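Local coordinates for protein fimbrial subunit type 1 (Actinomyces oris, PDB 3UXF) that serves as the major pilin subunit of type 1 fimbriae, the adhesive fibres anchored to the bacterial cell wall, at residues 219-224 with 322-327; 270-275 with 328-333. All coordinates share one frame; numbering follows the deposited sequence.

In the fold
From the N terminus, residues 219-224 lead into strand 224-229, and 270-275 come next on strand 269-275. The chain then passes through helix 277-288 and strands 295-302 and 312-321 before the long loop that holds first 322-327 and then 328-333. Contact 1 closes a loop of 97 residues and contact 2 one of 52, and because their segments alternate the two closures cross rather than nest. Strand 224-229 lies between strands 269-275 and 312-321 in one sheet, so the long loop is fastened at the start of the central strand and then across the neighbouring one. The contacts, centred about 11 Å apart, touch through R222 with F328 and W330, N323 with F328, and E224 with W330.

Contact 1 of 2, residues 219-224 with 322-327; sequences RIKRYE and PNDSPN. With CA (calcium ion), chain E.
R222 lays its aliphatic chain along the peptide carbonyl of N323, a van der Waals contact with a polar group. With CG anti to the backbone N (chi1 178°) and the chain extended as far as NE, its CB, CG and CD all lie near this carbonyl, CB being 3.5 Å from N323 O. Apolar packing adds R222 CB against D324 CB at 3.9 Å. K221 and D324 run side by side, with K221 CB 3.4 Å from D324 OD2; their charges stay apart, since K221 NZ is 4.7 Å from that same OD2. Deeper in, CD1 of Y223 approaches CA of P322 obliquely, while the phenol OH bonds to S208 O.

The polar tie between the segments is a water: R222 NH1 donates to it at 2.9 Å, and it donates to N323 O and S325 O. Two residues on in its own segment, E224 is gripped side-on by R222 NE and NH2 in a salt bridge; NE lies 3.0 Å from OE2, above the carboxylate plane.

Within the loop, N323 OD1 accepts from S325 N, forming an Asx turn, and from S325 OG at 2.8 Å. Further on, N327 O binds a calcium ion at 2.4 Å together with D147, so the ion ties this loop to the N-terminal pilin domain.

The two bonds to E224 probably limit rotation of the guanidinium, whose NH1 and NH2 then meet loop carbonyls directly, at F328 and W330, and through water.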
loop_
_atom_site.group_PDB
_atom_site.type_symbol
_atom_site.label_atom_id
_atom_site.label_comp_id
_atom_site.label_asym_id
_atom_site.label_seq_id
_atom_site.Cartn_x
_atom_site.Cartn_y
_atom_site.Cartn_z
ATOM N N ARG A 219 -10.241 24.443 -0.207
ATOM C CA ARG A 219 -8.856 24.007 -0.334
ATOM C C ARG A 219 -8.624 22.905 0.666
ATOM O O ARG A 219 -9.066 22.993 1.809
ATOM C CB ARG A 219 -7.907 25.162 -0.011
ATOM C CG ARG A 219 -8.037 26.383 -0.913
ATOM C CD ARG A 219 -7.591 26.035 -2.315
ATOM N NE ARG A 219 -7.513 27.216 -3.174
ATOM C CZ ARG A 219 -8.495 27.629 -3.971
ATOM N NH1 ARG A 219 -9.640 26.962 -4.034
ATOM N NH2 ARG A 219 -8.321 28.720 -4.711
ATOM N N ILE A 220 -7.910 21.867 0.245
ATOM C CA ILE A 220 -7.397 20.902 1.216
ATOM C C ILE A 220 -6.527 21.647 2.220
ATOM O O ILE A 220 -5.664 22.452 1.837
ATOM C CB ILE A 220 -6.563 19.842 0.494
ATOM C CG1 ILE A 220 -7.477 18.954 -0.343
ATOM C CG2 ILE A 220 -5.766 19.032 1.545
ATOM C CD1 ILE A 220 -6.751 18.205 -1.521
ATOM N N LYS A 221 -6.775 21.421 3.508
ATOM C CA LYS A 221 -6.080 22.158 4.564
ATOM C C LYS A 221 -4.870 21.433 5.145
ATOM O O LYS A 221 -3.989 22.055 5.727
ATOM C CB LYS A 221 -7.050 22.525 5.688
ATOM C CG LYS A 221 -8.300 23.230 5.208
ATOM C CD LYS A 221 -7.994 24.640 4.751
ATOM C CE LYS A 221 -9.230 25.517 4.829
ATOM N NZ LYS A 221 -10.379 24.802 5.450
ATOM N N ARG A 222 -4.844 20.118 4.990
ATOM C CA ARG A 222 -3.719 19.317 5.444
ATOM C C ARG A 222 -3.615 18.069 4.584
ATOM O O ARG A 222 -4.607 17.397 4.332
ATOM C CB ARG A 222 -3.862 18.930 6.918
ATOM C CG ARG A 222 -2.730 18.042 7.422
ATOM C CD ARG A 222 -2.883 17.684 8.892
ATOM N NE ARG A 222 -1.675 17.060 9.426
ATOM C CZ ARG A 222 -1.623 16.393 10.573
ATOM N NH1 ARG A 222 -2.712 16.258 11.314
ATOM N NH2 ARG A 222 -0.480 15.860 10.980
ATOM N N TYR A 223 -2.406 17.772 4.131
ATOM C CA TYR A 223 -2.167 16.584 3.335
ATOM C C TYR A 223 -0.759 16.088 3.604
ATOM O O TYR A 223 0.216 16.678 3.151
ATOM C CB TYR A 223 -2.368 16.870 1.845
ATOM C CG TYR A 223 -2.540 15.627 1.004
ATOM C CD1 TYR A 223 -3.801 15.140 0.697
ATOM C CD2 TYR A 223 -1.439 14.940 0.515
ATOM C CE1 TYR A 223 -3.960 14.007 -0.071
ATOM C CE2 TYR A 223 -1.588 13.808 -0.251
ATOM C CZ TYR A 223 -2.847 13.342 -0.543
ATOM O OH TYR A 223 -2.993 12.214 -1.312
ATOM N N GLU A 224 -0.666 15.001 4.359
ATOM C CA GLU A 224 0.620 14.424 4.703
ATOM C C GLU A 224 0.657 12.937 4.383
ATOM O O GLU A 224 -0.294 12.208 4.654
ATOM C CB GLU A 224 0.935 14.661 6.184
ATOM C CG GLU A 224 1.124 16.129 6.535
ATOM C CD GLU A 224 1.197 16.390 8.027
ATOM O OE1 GLU A 224 1.320 15.421 8.800
ATOM O OE2 GLU A 224 1.134 17.569 8.422
ATOM N N PRO A 322 -5.357 12.922 4.998
ATOM C CA PRO A 322 -5.948 13.670 3.883
ATOM C C PRO A 322 -6.656 14.975 4.237
ATOM O O PRO A 322 -7.039 15.698 3.324
ATOM C CB PRO A 322 -6.966 12.678 3.329
ATOM C CG PRO A 322 -7.436 11.940 4.535
ATOM C CD PRO A 322 -6.288 11.911 5.524
ATOM N N ASN A 323 -6.841 15.267 5.517
ATOM C CA ASN A 323 -7.501 16.505 5.915
ATOM C C ASN A 323 -7.011 17.001 7.268
ATOM O O ASN A 323 -6.103 16.414 7.849
ATOM C CB ASN A 323 -9.023 16.354 5.899
ATOM C CG ASN A 323 -9.509 15.268 6.825
ATOM O OD1 ASN A 323 -9.213 15.276 8.015
ATOM N ND2 ASN A 323 -10.267 14.327 6.283
ATOM N N ASP A 324 -7.601 18.082 7.768
ATOM C CA ASP A 324 -7.105 18.675 9.015
ATOM C C ASP A 324 -7.980 18.317 10.208
ATOM O O ASP A 324 -7.963 19.026 11.213
ATOM C CB ASP A 324 -7.006 20.194 8.873
ATOM C CG ASP A 324 -8.390 20.868 8.608
ATOM O OD1 ASP A 324 -9.379 20.167 8.241
ATOM O OD2 ASP A 324 -8.477 22.119 8.746
ATOM N N SER A 325 -8.703 17.215 10.094
ATOM C CA SER A 325 -9.538 16.722 11.189
ATOM C C SER A 325 -8.676 16.498 12.425
ATOM O O SER A 325 -7.584 15.945 12.340
ATOM C CB SER A 325 -10.261 15.429 10.802
ATOM O OG SER A 325 -11.265 15.682 9.827
ATOM N N PRO A 326 -9.171 16.909 13.597
ATOM C CA PRO A 326 -8.353 16.839 14.820
ATOM C C PRO A 326 -8.034 15.416 15.289
ATOM O O PRO A 326 -7.155 15.259 16.133
ATOM C CB PRO A 326 -9.220 17.565 15.879
ATOM C CG PRO A 326 -10.596 17.573 15.320
ATOM C CD PRO A 326 -10.483 17.543 13.811
ATOM N N ASN A 327 -8.713 14.397 14.773
ATOM C CA ASN A 327 -8.382 13.035 15.178
ATOM C C ASN A 327 -7.009 12.572 14.662
ATOM O O ASN A 327 -6.439 11.626 15.186
ATOM C CB ASN A 327 -9.442 12.034 14.760
ATOM C CG ASN A 327 -9.631 12.010 13.290
ATOM O OD1 ASN A 327 -10.095 12.982 12.713
ATOM N ND2 ASN A 327 -9.282 10.901 12.661
HETATM CA CA CA E . -6.685 9.501 16.298
HETATM O O HOH W 1 -5.486 16.568 10.702
HETATM O O HOH W 2 -4.100 9.721 16.178
#

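Contact 2 of 2, residues 270-275 with 328-333; sequences WATIQL and FTWDPN
The torsions of W330 and T272 bring an indole N-H to a threonine hydroxyl. W330 has CG anti to the backbone N (chi1 179°), which sends its ring across to strand 269-275, and T272 sets OG1 beside its own backbone N, with the methyl beside the carbonyl carbon. There W330 NE1 donates to T272 OG1 at 3.1 Å, with an N-H...O angle of 152° and the oxygen close to the indole plane. The same hydroxyl gives its proton to a water 2.8 Å from OG1, and that water donates to P332 O at 2.9 Å. One buried hydroxyl therefore acts both as acceptor and as donor, joining strand to loop twice.

The far end of the indole is held by W270. CH2 of W330 sits over one face of the W270 ring, 3.5 Å from W270 CD2, toward the rim rather than the middle. The six-membered rings are inclined at 54° to each other, their centroids 4.9 Å apart.

P332 fills in beside the hydroxyl. Its CB lies 3.5 Å from T272 OG1, and its CG is 4.0 Å from NE2 of Q274, an amide whose hydrogen bond goes to E224 OE2. An Asx turn, in which D331 OD1 accepts from N333 N at 3.0 Å, shapes the chain on both sides of this proline.

The loop thus packs against one face of a sheet. Strand 269-275 is bordered by antiparallel strands 224-229 and 258-264; W330 also touches E224 and V226 of the former and I321 of strand 312-321, while P332 rests on I261 of strand 258-264.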
loop_
_atom_site.group_PDB
_atom_site.type_symbol
_atom_site.label_atom_id
_atom_site.label_comp_id
_atom_site.label_asym_id
_atom_site.label_seq_id
_atom_site.Cartn_x
_atom_site.Cartn_y
_atom_site.Cartn_z
ATOM N N TRP A 270 10.778 7.702 10.932
ATOM C CA TRP A 270 9.568 8.267 10.340
ATOM C C TRP A 270 9.907 9.325 9.304
ATOM O O TRP A 270 10.845 10.111 9.469
ATOM C CB TRP A 270 8.694 8.906 11.425
ATOM C CG TRP A 270 8.241 7.945 12.421
ATOM C CD1 TRP A 270 8.838 7.667 13.638
ATOM C CD2 TRP A 270 7.089 7.105 12.339
ATOM N NE1 TRP A 270 8.117 6.713 14.294
ATOM C CE2 TRP A 270 7.038 6.344 13.530
ATOM C CE3 TRP A 270 6.081 6.918 11.380
ATOM C CZ2 TRP A 270 6.030 5.413 13.795
ATOM C CZ3 TRP A 270 5.066 5.987 11.663
ATOM C CH2 TRP A 270 5.058 5.247 12.856
ATOM N N ALA A 271 9.166 9.321 8.180
ATOM C CA ALA A 271 9.358 10.335 7.151
ATOM C C ALA A 271 7.980 10.811 6.747
ATOM O O ALA A 271 7.127 9.998 6.406
ATOM C CB ALA A 271 10.042 9.732 5.939
ATOM N N THR A 272 7.759 12.118 6.778
ATOM C CA THR A 272 6.481 12.680 6.355
ATOM C C THR A 272 6.725 13.608 5.173
ATOM O O THR A 272 7.606 14.493 5.224
ATOM C CB THR A 272 5.868 13.529 7.479
ATOM O OG1 THR A 272 5.630 12.689 8.614
ATOM C CG2 THR A 272 4.524 14.121 7.035
ATOM N N ILE A 273 5.952 13.418 4.105
ATOM C CA ILE A 273 5.887 14.412 3.042
ATOM C C ILE A 273 4.657 15.249 3.341
ATOM O O ILE A 273 3.540 14.736 3.371
ATOM C CB ILE A 273 5.792 13.757 1.637
ATOM C CG1 ILE A 273 7.078 13.017 1.279
ATOM C CG2 ILE A 273 5.416 14.800 0.562
ATOM C CD1 ILE A 273 8.271 13.877 1.048
ATOM N N GLN A 274 4.885 16.517 3.635
ATOM C CA GLN A 274 3.819 17.429 4.035
ATOM C C GLN A 274 3.639 18.465 2.937
ATOM O O GLN A 274 4.560 19.202 2.634
ATOM C CB GLN A 274 4.229 18.081 5.361
ATOM C CG GLN A 274 3.254 19.139 5.926
ATOM C CD GLN A 274 3.905 19.845 7.117
ATOM O OE1 GLN A 274 4.769 20.703 6.935
ATOM N NE2 GLN A 274 3.555 19.411 8.338
ATOM N N LEU A 275 2.462 18.488 2.313
ATOM C CA LEU A 275 2.225 19.493 1.279
ATOM C C LEU A 275 2.151 20.888 1.945
ATOM O O LEU A 275 1.567 21.040 3.037
ATOM C CB LEU A 275 0.927 19.163 0.569
ATOM C CG LEU A 275 0.950 18.452 -0.791
ATOM C CD1 LEU A 275 2.186 17.619 -1.179
ATOM C CD2 LEU A 275 -0.364 17.817 -1.202
ATOM N N PHE A 328 -6.468 13.247 13.653
ATOM C CA PHE A 328 -5.120 12.913 13.186
ATOM C C PHE A 328 -4.095 13.691 13.997
ATOM O O PHE A 328 -3.670 14.790 13.625
ATOM C CB PHE A 328 -4.967 13.220 11.689
ATOM C CG PHE A 328 -5.961 12.495 10.809
ATOM C CD1 PHE A 328 -5.958 11.105 10.697
ATOM C CD2 PHE A 328 -6.916 13.212 10.091
ATOM C CE1 PHE A 328 -6.886 10.440 9.890
ATOM C CE2 PHE A 328 -7.834 12.551 9.268
ATOM C CZ PHE A 328 -7.816 11.173 9.172
ATOM N N THR A 329 -3.687 13.117 15.127
ATOM C CA THR A 329 -2.811 13.858 16.032
ATOM C C THR A 329 -1.327 13.732 15.704
ATOM O O THR A 329 -0.507 14.380 16.329
ATOM C CB THR A 329 -3.034 13.443 17.481
ATOM O OG1 THR A 329 -2.876 12.030 17.588
ATOM C CG2 THR A 329 -4.466 13.828 17.921
ATOM N N TRP A 330 -0.980 12.920 14.705
ATOM C CA TRP A 330 0.389 12.877 14.219
ATOM C C TRP A 330 1.095 14.216 14.171
ATOM O O TRP A 330 0.592 15.190 13.616
ATOM C CB TRP A 330 0.406 12.280 12.812
ATOM C CG TRP A 330 1.777 12.194 12.191
ATOM C CD1 TRP A 330 2.235 12.895 11.116
ATOM C CD2 TRP A 330 2.851 11.340 12.608
ATOM N NE1 TRP A 330 3.535 12.524 10.826
ATOM C CE2 TRP A 330 3.928 11.571 11.736
ATOM C CE3 TRP A 330 2.998 10.414 13.640
ATOM C CZ2 TRP A 330 5.138 10.902 11.851
ATOM C CZ3 TRP A 330 4.207 9.733 13.740
ATOM C CH2 TRP A 330 5.253 9.986 12.853
ATOM N N ASP A 331 2.296 14.267 14.734
ATOM C CA ASP A 331 3.145 15.437 14.609
ATOM C C ASP A 331 4.454 14.969 13.969
ATOM O O ASP A 331 5.209 14.218 14.573
ATOM C CB ASP A 331 3.448 15.991 15.996
ATOM C CG ASP A 331 4.405 17.151 15.956
ATOM O OD1 ASP A 331 5.011 17.451 14.896
ATOM O OD2 ASP A 331 4.559 17.789 17.024
ATOM N N PRO A 332 4.711 15.370 12.716
ATOM C CA PRO A 332 5.843 14.789 11.984
ATOM C C PRO A 332 7.177 14.971 12.678
ATOM O O PRO A 332 8.117 14.218 12.443
ATOM C CB PRO A 332 5.872 15.571 10.662
ATOM C CG PRO A 332 4.527 16.215 10.545
ATOM C CD PRO A 332 3.861 16.253 11.889
ATOM N N ASN A 333 7.262 16.011 13.503
ATOM C CA ASN A 333 8.484 16.329 14.198
ATOM C C ASN A 333 8.566 15.658 15.550
ATOM O O ASN A 333 9.627 15.642 16.151
ATOM C CB ASN A 333 8.590 17.853 14.380
ATOM C CG ASN A 333 9.073 18.530 13.139
ATOM O OD1 ASN A 333 10.192 18.283 12.691
ATOM N ND2 ASN A 333 8.224 19.357 12.537
HETATM O O HOH W 3 7.961 12.557 10.081
#